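Local structure of integral membrane indolylacetylinositol arabinosyltransferase EmbC (Mycolicibacterium smegmatis, 7BVE) at residues A[499-504]-A[563-568]; A[303-308]-A[486-491]; A[342-347]-A[392-397]. The protein probably transfers arabinose units in the membrane to build the arabinan of the mycobacterial cell wall, and is the target of the bound drug ethambutol. All coordinates share one frame; numbering follows the deposited sequence.

Contact 1: residues A[499-504]-A[563-568]; sequences FDEHIR and LAMMFT
Arg504 reaches across to residues 565-568 and ties them to helix 502-508, a polar clamp between two parts of the GT-C-type membrane domain of this arabinosyltransferase. Both terminal nitrogens of its guanidinium group donate across the contact. Arg504 NH2 bonds to Thr568 OG1 over 3.1 Å, with the hydroxyl almost in the guanidinium plane and the N-H tolerably straight at 152°. Arg504 NH1 gives a weak bond, 3.4 Å long, to Met565 O. Charge comes from within the same segment, where Glu501 OE1 lies 2.7 Å from Arg504 NH1; this salt bridge and the two bonds together limit the rotation of the guanidinium group. Beyond the segments, Arg504 NE is held by the carbonyl of Trp572, a residue of the ethambutol pocket, which places the arginine in a second shell around that site.

The methionines pack against these charged groups. Met565 lays CG over one face of the guanidinium, and the bend at the end of its chain (chi3 67°) brings Met565 CE to 3.8 Å from Arg504 NH1. Met566 meets the glutamate with the base of its side chain, and it also packs on Phe614 of a second subunit. Glu501, its chain bent at chi2, crosses Met566 at about a right angle, and Glu501 OE1 comes to 3.3 Å from Met566 CA.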
loop_
_atom_site.group_PDB
_atom_site.type_symbol
_atom_site.label_atom_id
_atom_site.label_comp_id
_atom_site.label_asym_id
_atom_site.label_seq_id
_atom_site.Cartn_x
_atom_site.Cartn_y
_atom_site.Cartn_z
ATOM N N PHE A 499 6.093 8.720 11.321
ATOM C CA PHE A 499 5.484 7.404 11.410
ATOM C C PHE A 499 4.975 6.896 10.072
ATOM O O PHE A 499 4.424 5.794 10.012
ATOM C CB PHE A 499 4.362 7.400 12.456
ATOM C CG PHE A 499 3.323 8.475 12.276
ATOM C CD1 PHE A 499 2.246 8.291 11.432
ATOM C CD2 PHE A 499 3.410 9.655 12.984
ATOM C CE1 PHE A 499 1.298 9.269 11.281
ATOM C CE2 PHE A 499 2.456 10.630 12.844
ATOM C CZ PHE A 499 1.406 10.437 11.987
ATOM N N ASP A 500 5.151 7.667 9.002
ATOM C CA ASP A 500 4.814 7.240 7.655
ATOM C C ASP A 500 6.012 6.673 6.916
ATOM O O ASP A 500 6.004 6.621 5.686
ATOM C CB ASP A 500 4.218 8.405 6.875
ATOM C CG ASP A 500 2.856 8.791 7.378
ATOM O OD1 ASP A 500 2.137 7.900 7.859
ATOM O OD2 ASP A 500 2.501 9.983 7.310
ATOM N N GLU A 501 7.034 6.230 7.647
ATOM C CA GLU A 501 8.249 5.690 7.053
ATOM C C GLU A 501 8.020 4.354 6.357
ATOM O O GLU A 501 8.794 3.991 5.467
ATOM C CB GLU A 501 9.322 5.611 8.149
ATOM C CG GLU A 501 10.634 4.877 7.859
ATOM C CD GLU A 501 11.427 5.429 6.682
ATOM O OE1 GLU A 501 11.275 6.608 6.330
ATOM O OE2 GLU A 501 12.230 4.671 6.116
ATOM N N HIS A 502 6.931 3.653 6.671
ATOM C CA HIS A 502 6.618 2.409 5.979
ATOM C C HIS A 502 6.219 2.620 4.525
ATOM O O HIS A 502 6.197 1.654 3.764
ATOM C CB HIS A 502 5.499 1.666 6.703
ATOM C CG HIS A 502 4.181 2.372 6.673
ATOM N ND1 HIS A 502 3.831 3.337 7.590
ATOM C CD2 HIS A 502 3.133 2.262 5.826
ATOM C CE1 HIS A 502 2.620 3.784 7.315
ATOM N NE2 HIS A 502 2.176 3.151 6.247
ATOM N N ILE A 503 5.907 3.854 4.120
ATOM C CA ILE A 503 5.457 4.125 2.758
ATOM C C ILE A 503 6.604 4.002 1.765
ATOM O O ILE A 503 6.403 3.555 0.630
ATOM C CB ILE A 503 4.772 5.505 2.728
ATOM C CG1 ILE A 503 3.488 5.436 3.542
ATOM C CG2 ILE A 503 4.444 5.969 1.331
ATOM C CD1 ILE A 503 2.818 6.752 3.744
ATOM N N ARG A 504 7.827 4.333 2.184
ATOM C CA ARG A 504 8.997 4.135 1.331
ATOM C C ARG A 504 9.224 2.658 1.025
ATOM O O ARG A 504 9.499 2.281 -0.122
ATOM C CB ARG A 504 10.220 4.753 2.002
ATOM C CG ARG A 504 11.496 4.590 1.229
ATOM C CD ARG A 504 12.684 5.255 1.892
ATOM N NE ARG A 504 12.694 6.708 1.784
ATOM C CZ ARG A 504 12.653 7.540 2.811
ATOM N NH1 ARG A 504 12.599 7.071 4.045
ATOM N NH2 ARG A 504 12.671 8.843 2.608
ATOM N N LEU A 563 18.203 5.269 10.674
ATOM C CA LEU A 563 17.243 5.865 11.603
ATOM C C LEU A 563 16.975 7.329 11.284
ATOM O O LEU A 563 15.860 7.813 11.481
ATOM C CB LEU A 563 17.718 5.724 13.044
ATOM C CG LEU A 563 17.674 4.312 13.611
ATOM C CD1 LEU A 563 18.261 4.299 15.002
ATOM C CD2 LEU A 563 16.252 3.804 13.621
ATOM N N ALA A 564 17.980 8.055 10.804
ATOM C CA ALA A 564 17.789 9.466 10.509
ATOM C C ALA A 564 17.018 9.685 9.223
ATOM O O ALA A 564 16.412 10.743 9.057
ATOM C CB ALA A 564 19.138 10.172 10.427
ATOM N N MET A 565 17.018 8.716 8.322
ATOM C CA MET A 565 16.290 8.864 7.071
ATOM C C MET A 565 14.725 8.874 7.265
ATOM O O MET A 565 13.989 9.170 6.326
ATOM C CB MET A 565 16.744 7.746 6.132
ATOM C CG MET A 565 16.407 7.909 4.664
ATOM S SD MET A 565 16.980 6.502 3.706
ATOM C CE MET A 565 15.903 5.235 4.358
ATOM N N MET A 566 14.143 8.613 8.432
ATOM C CA MET A 566 12.691 8.647 8.578
ATOM C C MET A 566 12.139 10.047 8.792
ATOM O O MET A 566 10.920 10.214 8.784
ATOM C CB MET A 566 12.220 7.769 9.735
ATOM C CG MET A 566 12.622 8.261 11.100
ATOM S SD MET A 566 11.957 7.275 12.452
ATOM C CE MET A 566 12.878 5.758 12.277
ATOM N N PHE A 567 12.990 11.050 8.991
ATOM C CA PHE A 567 12.546 12.416 9.226
ATOM C C PHE A 567 12.600 13.271 7.968
ATOM O O PHE A 567 12.776 14.486 8.058
ATOM C CB PHE A 567 13.371 13.059 10.337
ATOM C CG PHE A 567 13.146 12.450 11.680
ATOM C CD1 PHE A 567 12.018 12.762 12.414
ATOM C CD2 PHE A 567 14.067 11.580 12.219
ATOM C CE1 PHE A 567 11.806 12.205 13.653
ATOM C CE2 PHE A 567 13.861 11.018 13.459
ATOM C CZ PHE A 567 12.728 11.334 14.176
ATOM N N THR A 568 12.466 12.683 6.835
ATOM C CA THR A 568 12.382 13.415 5.586
ATOM C C THR A 568 10.921 13.652 5.218
ATOM O O THR A 568 10.063 12.824 5.527
ATOM C CB THR A 568 13.076 12.647 4.460
ATOM O OG1 THR A 568 12.405 11.405 4.245
ATOM C CG2 THR A 568 14.511 12.366 4.826
#

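Contact 2: residues A[303-308]-A[486-491]; sequences FGTPES and SSFKSA
Lys489 bonds to the carbonyl of Pro306 and, together with an aromatic pair, ties a loop to a helix. The polar part of the contact centres on Pro306 O, which accepts from Lys489 NZ over 2.6 Å and from Ser308 OG over 3.1 Å. The two donors approach from opposite faces of the carbonyl plane: the ammonium is tilted 28° from it, whereas the serine hydroxyl sits well above it, 64° out. One carbonyl oxygen is thus gripped from both the helix and its own loop. The lysine gets there by full extension beyond CG, which carries NZ from helix 479-492 across to the loop. On its way it runs antiparallel to the side chain of Thr305, with Lys489 CE 3.5 Å from Thr305 OG1; that hydroxyl is itself bonded to the carbonyl of Trp302.

Electrostatics add a looser element. Glu307 OE2 stands 4.5 Å from Lys489 NZ, too far for a salt bridge, yet the opposite charges would be expected to stabilise each other.

The apolar part lies at the other end of the loop segment. The rings of Phe303 and Phe488 meet edge against edge without stacking, Phe303 CD2 to Phe488 CE2 at 3.4 Å, with their planes inclined at 39°. Thr305 CG2 lies 4.2 Å from Phe488 CD2. Further out, Phe303 also makes an edge-to-face contact with Tyr63, and Phe488 packs on Leu1071 and Leu1073.

Glu307 touches the bound ethambutol, so this arrangement, a loop between helices 281-293 and 314-320 pinned to helix 479-492, forms part of the surroundings of the drug-binding site in the GT-C-type domain.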
loop_
_atom_site.group_PDB
_atom_site.type_symbol
_atom_site.label_atom_id
_atom_site.label_comp_id
_atom_site.label_asym_id
_atom_site.label_seq_id
_atom_site.Cartn_x
_atom_site.Cartn_y
_atom_site.Cartn_z
ATOM N N PHE A 303 3.935 28.555 -5.501
ATOM C CA PHE A 303 3.654 29.991 -5.595
ATOM C C PHE A 303 4.899 30.851 -5.790
ATOM O O PHE A 303 4.879 32.047 -5.518
ATOM C CB PHE A 303 2.879 30.446 -4.358
ATOM C CG PHE A 303 1.499 29.875 -4.274
ATOM C CD1 PHE A 303 0.712 29.776 -5.381
ATOM C CD2 PHE A 303 1.059 29.292 -3.113
ATOM C CE1 PHE A 303 -0.533 29.215 -5.285
ATOM C CE2 PHE A 303 -0.178 28.710 -3.033
ATOM C CZ PHE A 303 -0.967 28.677 -4.121
ATOM N N GLY A 304 5.998 30.270 -6.254
ATOM C CA GLY A 304 7.201 31.048 -6.449
ATOM C C GLY A 304 8.056 31.230 -5.222
ATOM O O GLY A 304 8.954 32.072 -5.231
ATOM N N THR A 305 7.781 30.429 -4.184
ATOM C CA THR A 305 8.583 30.440 -2.931
ATOM C C THR A 305 9.940 29.811 -3.263
ATOM O O THR A 305 9.948 28.823 -4.024
ATOM C CB THR A 305 7.863 29.691 -1.803
ATOM O OG1 THR A 305 7.532 28.386 -2.278
ATOM C CG2 THR A 305 6.610 30.398 -1.333
ATOM N N PRO A 306 11.081 30.317 -2.746
ATOM C CA PRO A 306 12.392 29.793 -3.119
ATOM C C PRO A 306 12.688 28.451 -2.459
ATOM O O PRO A 306 11.993 28.005 -1.557
ATOM C CB PRO A 306 13.337 30.872 -2.621
ATOM C CG PRO A 306 12.641 31.465 -1.490
ATOM C CD PRO A 306 11.214 31.465 -1.846
ATOM N N GLU A 307 13.744 27.805 -2.950
ATOM C CA GLU A 307 14.410 26.703 -2.257
ATOM C C GLU A 307 15.198 27.330 -1.114
ATOM O O GLU A 307 16.321 27.812 -1.283
ATOM C CB GLU A 307 15.321 25.953 -3.214
ATOM C CG GLU A 307 14.600 25.277 -4.337
ATOM C CD GLU A 307 13.838 24.052 -3.893
ATOM O OE1 GLU A 307 14.312 23.353 -2.975
ATOM O OE2 GLU A 307 12.764 23.777 -4.462
ATOM N N SER A 308 14.579 27.351 0.064
ATOM C CA SER A 308 14.941 28.394 1.014
ATOM C C SER A 308 16.264 28.103 1.730
ATOM O O SER A 308 17.169 28.925 1.584
ATOM C CB SER A 308 13.761 28.688 1.959
ATOM O OG SER A 308 12.625 29.155 1.258
ATOM N N SER A 486 9.195 28.063 4.628
ATOM C CA SER A 486 9.260 26.662 5.035
ATOM C C SER A 486 7.985 26.223 5.739
ATOM O O SER A 486 7.482 25.117 5.489
ATOM C CB SER A 486 10.466 26.441 5.935
ATOM O OG SER A 486 11.662 26.717 5.233
ATOM N N SER A 487 7.436 27.087 6.600
ATOM C CA SER A 487 6.154 26.796 7.238
ATOM C C SER A 487 5.033 26.691 6.212
ATOM O O SER A 487 4.156 25.825 6.321
ATOM C CB SER A 487 5.831 27.878 8.260
ATOM O OG SER A 487 6.816 27.927 9.271
ATOM N N PHE A 488 5.079 27.530 5.177
ATOM C CA PHE A 488 4.051 27.522 4.145
ATOM C C PHE A 488 4.147 26.290 3.252
ATOM O O PHE A 488 3.120 25.721 2.874
ATOM C CB PHE A 488 4.168 28.807 3.336
ATOM C CG PHE A 488 3.130 28.965 2.285
ATOM C CD1 PHE A 488 1.823 29.242 2.626
ATOM C CD2 PHE A 488 3.467 28.886 0.950
ATOM C CE1 PHE A 488 0.871 29.402 1.662
ATOM C CE2 PHE A 488 2.517 29.046 -0.009
ATOM C CZ PHE A 488 1.217 29.307 0.348
ATOM N N LYS A 489 5.367 25.860 2.906
ATOM C CA LYS A 489 5.535 24.634 2.127
ATOM C C LYS A 489 5.098 23.413 2.910
ATOM O O LYS A 489 4.580 22.453 2.335
ATOM C CB LYS A 489 6.987 24.451 1.709
ATOM C CG LYS A 489 7.483 25.398 0.683
ATOM C CD LYS A 489 8.914 25.076 0.382
ATOM C CE LYS A 489 9.485 26.052 -0.594
ATOM N NZ LYS A 489 10.898 25.732 -0.870
ATOM N N SER A 490 5.332 23.414 4.224
ATOM C CA SER A 490 4.844 22.315 5.048
ATOM C C SER A 490 3.325 22.323 5.140
ATOM O O SER A 490 2.697 21.262 5.191
ATOM C CB SER A 490 5.460 22.394 6.436
ATOM O OG SER A 490 4.956 21.366 7.262
ATOM N N ALA A 491 2.716 23.512 5.155
ATOM C CA ALA A 491 1.261 23.593 5.237
ATOM C C ALA A 491 0.596 23.173 3.934
ATOM O O ALA A 491 -0.444 22.512 3.952
ATOM C CB ALA A 491 0.836 25.007 5.611
#

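Contact 3: residues A[342-347]-A[392-397]; sequences WWVISR and ILLTWC
Helices 332-349 and 385-405 run in broadly the same direction here, their local axes inclined at 32° and 10.9 Å apart at closest approach, with Val344 and Leu393 the nearest pair of residues along the backbones. This is apolar helix-helix packing within the helical bundle of the GT-C-type membrane domain, and no hydrogen bond crosses it.

Val344 is the centre of the interface: it points at the other helix and divides its two methyls between three partners. CG1, anti to the backbone N (chi1 166°), touches both Leu393 CD1 and the sulfur of Cys397, while Val344 CG2 comes to 4.5 Å from Leu394 CD2. The branched side chain therefore meets residues from successive turns of helix 385-405.

Ile345 enters from the flank, its outer part nearer the partner helix than its base, and crosses Leu393 at about a right angle. The same helix pair continues beyond the segments, where Leu393 reaches Cys341, and Cys397 lies against Glu348 and Val349. Neighbouring helices join in as well: Ile345 touches Phe371 of helix 361-378, and Trp396, besides packing on Val349, meets several side chains of helix 548-564.

Between the segments themselves the tightest approach is Ile345 CG1 to Leu393 CD1 at 3.8 Å, followed by Val344 CG1 to Cys397 SG at 4.1 Å.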
loop_
_atom_site.group_PDB
_atom_site.type_symbol
_atom_site.label_atom_id
_atom_site.label_comp_id
_atom_site.label_asym_id
_atom_site.label_seq_id
_atom_site.Cartn_x
_atom_site.Cartn_y
_atom_site.Cartn_z
ATOM N N TRP A 342 34.733 5.982 -5.766
ATOM C CA TRP A 342 35.389 4.670 -5.764
ATOM C C TRP A 342 36.880 4.754 -5.443
ATOM O O TRP A 342 37.430 3.852 -4.806
ATOM C CB TRP A 342 35.176 3.960 -7.094
ATOM C CG TRP A 342 36.040 2.737 -7.255
ATOM C CD1 TRP A 342 37.086 2.610 -8.114
ATOM C CD2 TRP A 342 35.991 1.514 -6.504
ATOM N NE1 TRP A 342 37.669 1.379 -7.967
ATOM C CE2 TRP A 342 37.015 0.684 -6.990
ATOM C CE3 TRP A 342 35.165 1.027 -5.486
ATOM C CZ2 TRP A 342 37.245 -0.587 -6.488
ATOM C CZ3 TRP A 342 35.402 -0.230 -4.988
ATOM C CH2 TRP A 342 36.417 -1.035 -5.503
ATOM N N TRP A 343 37.556 5.823 -5.856
ATOM C CA TRP A 343 38.977 5.926 -5.530
ATOM C C TRP A 343 39.189 6.245 -4.046
ATOM O O TRP A 343 40.162 5.778 -3.438
ATOM C CB TRP A 343 39.628 6.933 -6.485
ATOM C CG TRP A 343 39.852 6.297 -7.863
ATOM C CD1 TRP A 343 38.896 5.971 -8.803
ATOM C CD2 TRP A 343 41.105 5.977 -8.466
ATOM N NE1 TRP A 343 39.468 5.420 -9.909
ATOM C CE2 TRP A 343 40.824 5.416 -9.741
ATOM C CE3 TRP A 343 42.439 6.088 -8.048
ATOM C CZ2 TRP A 343 41.814 4.989 -10.590
ATOM C CZ3 TRP A 343 43.407 5.667 -8.903
ATOM C CH2 TRP A 343 43.090 5.123 -10.160
ATOM N N VAL A 344 38.236 6.944 -3.422
ATOM C CA VAL A 344 38.256 7.134 -1.972
ATOM C C VAL A 344 37.967 5.824 -1.243
ATOM O O VAL A 344 38.607 5.518 -0.235
ATOM C CB VAL A 344 37.279 8.260 -1.570
ATOM C CG1 VAL A 344 36.997 8.275 -0.096
ATOM C CG2 VAL A 344 37.865 9.600 -1.923
ATOM N N ILE A 345 37.035 5.010 -1.755
ATOM C CA ILE A 345 36.739 3.720 -1.119
ATOM C C ILE A 345 37.934 2.776 -1.199
ATOM O O ILE A 345 38.344 2.181 -0.200
ATOM C CB ILE A 345 35.483 3.076 -1.737
ATOM C CG1 ILE A 345 34.215 3.789 -1.290
ATOM C CG2 ILE A 345 35.382 1.605 -1.400
ATOM C CD1 ILE A 345 32.993 3.309 -2.004
ATOM N N SER A 346 38.525 2.634 -2.377
ATOM C CA SER A 346 39.573 1.641 -2.544
ATOM C C SER A 346 40.938 2.090 -2.036
ATOM O O SER A 346 41.773 1.231 -1.751
ATOM C CB SER A 346 39.683 1.245 -4.010
ATOM O OG SER A 346 40.101 2.332 -4.805
ATOM N N ARG A 347 41.204 3.395 -1.920
ATOM C CA ARG A 347 42.518 3.838 -1.471
ATOM C C ARG A 347 42.571 4.306 -0.029
ATOM O O ARG A 347 43.666 4.392 0.527
ATOM C CB ARG A 347 43.045 4.977 -2.351
ATOM C CG ARG A 347 43.946 4.557 -3.483
ATOM C CD ARG A 347 43.190 3.886 -4.588
ATOM N NE ARG A 347 44.047 3.636 -5.742
ATOM C CZ ARG A 347 43.677 2.926 -6.784
ATOM N NH1 ARG A 347 42.465 2.401 -6.841
ATOM N NH2 ARG A 347 44.511 2.744 -7.791
ATOM N N ILE A 392 29.362 12.061 2.965
ATOM C CA ILE A 392 29.402 11.131 4.096
ATOM C C ILE A 392 30.732 10.387 4.140
ATOM O O ILE A 392 31.329 10.215 5.218
ATOM C CB ILE A 392 28.203 10.167 4.038
ATOM C CG1 ILE A 392 26.910 10.911 4.319
ATOM C CG2 ILE A 392 28.327 9.062 5.044
ATOM C CD1 ILE A 392 25.688 10.090 4.059
ATOM N N LEU A 393 31.245 9.975 2.973
ATOM C CA LEU A 393 32.568 9.346 2.950
ATOM C C LEU A 393 33.673 10.294 3.390
ATOM O O LEU A 393 34.550 9.905 4.163
ATOM C CB LEU A 393 32.904 8.802 1.573
ATOM C CG LEU A 393 32.360 7.443 1.215
ATOM C CD1 LEU A 393 32.876 7.154 -0.137
ATOM C CD2 LEU A 393 32.890 6.443 2.202
ATOM N N LEU A 394 33.660 11.534 2.905
ATOM C CA LEU A 394 34.725 12.456 3.281
ATOM C C LEU A 394 34.623 12.889 4.737
ATOM O O LEU A 394 35.652 13.145 5.372
ATOM C CB LEU A 394 34.724 13.670 2.364
ATOM C CG LEU A 394 35.129 13.395 0.921
ATOM C CD1 LEU A 394 35.006 14.656 0.105
ATOM C CD2 LEU A 394 36.531 12.855 0.865
ATOM N N THR A 395 33.410 12.923 5.297
ATOM C CA THR A 395 33.252 13.197 6.722
ATOM C C THR A 395 33.851 12.081 7.566
ATOM O O THR A 395 34.613 12.344 8.506
ATOM C CB THR A 395 31.776 13.384 7.058
ATOM O OG1 THR A 395 31.231 14.427 6.248
ATOM C CG2 THR A 395 31.611 13.776 8.495
ATOM N N TRP A 396 33.541 10.822 7.226
ATOM C CA TRP A 396 34.100 9.699 7.978
ATOM C C TRP A 396 35.611 9.603 7.815
ATOM O O TRP A 396 36.317 9.275 8.770
ATOM C CB TRP A 396 33.459 8.388 7.540
ATOM C CG TRP A 396 33.933 7.206 8.340
ATOM C CD1 TRP A 396 33.608 6.905 9.620
ATOM C CD2 TRP A 396 34.869 6.206 7.928
ATOM N NE1 TRP A 396 34.239 5.765 10.024
ATOM C CE2 TRP A 396 35.030 5.317 9.005
ATOM C CE3 TRP A 396 35.583 5.974 6.754
ATOM C CZ2 TRP A 396 35.863 4.215 8.939
ATOM C CZ3 TRP A 396 36.420 4.889 6.698
ATOM C CH2 TRP A 396 36.556 4.021 7.781
ATOM N N CYS A 397 36.130 9.924 6.629
ATOM C CA CYS A 397 37.571 9.836 6.413
ATOM C C CYS A 397 38.322 10.936 7.150
ATOM O O CYS A 397 39.399 10.686 7.702
ATOM C CB CYS A 397 37.887 9.880 4.922
ATOM S SG CYS A 397 37.358 8.425 4.013
#

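In the fold
All three contacts lie in the GT-C-type membrane domain, yet their chemistry follows their place. Contact 3 is buried and apolar, one helix against another, while contact 1 is also buried but built round an arginine and its polar partners. Contact 2, only partly buried, joins a loop to a helix and mixes a charged grip with an aromatic pair. Helices 479-492 and 502-508, used by contacts 2 and 1, follow each other in the chain; helix 548-564 links contacts 1 and 3. Glu307 of contact 2 touches the ethambutol, the side chain of Arg504 in contact 1 is about 11 Å from the drug, and contact 1 borders a second subunit.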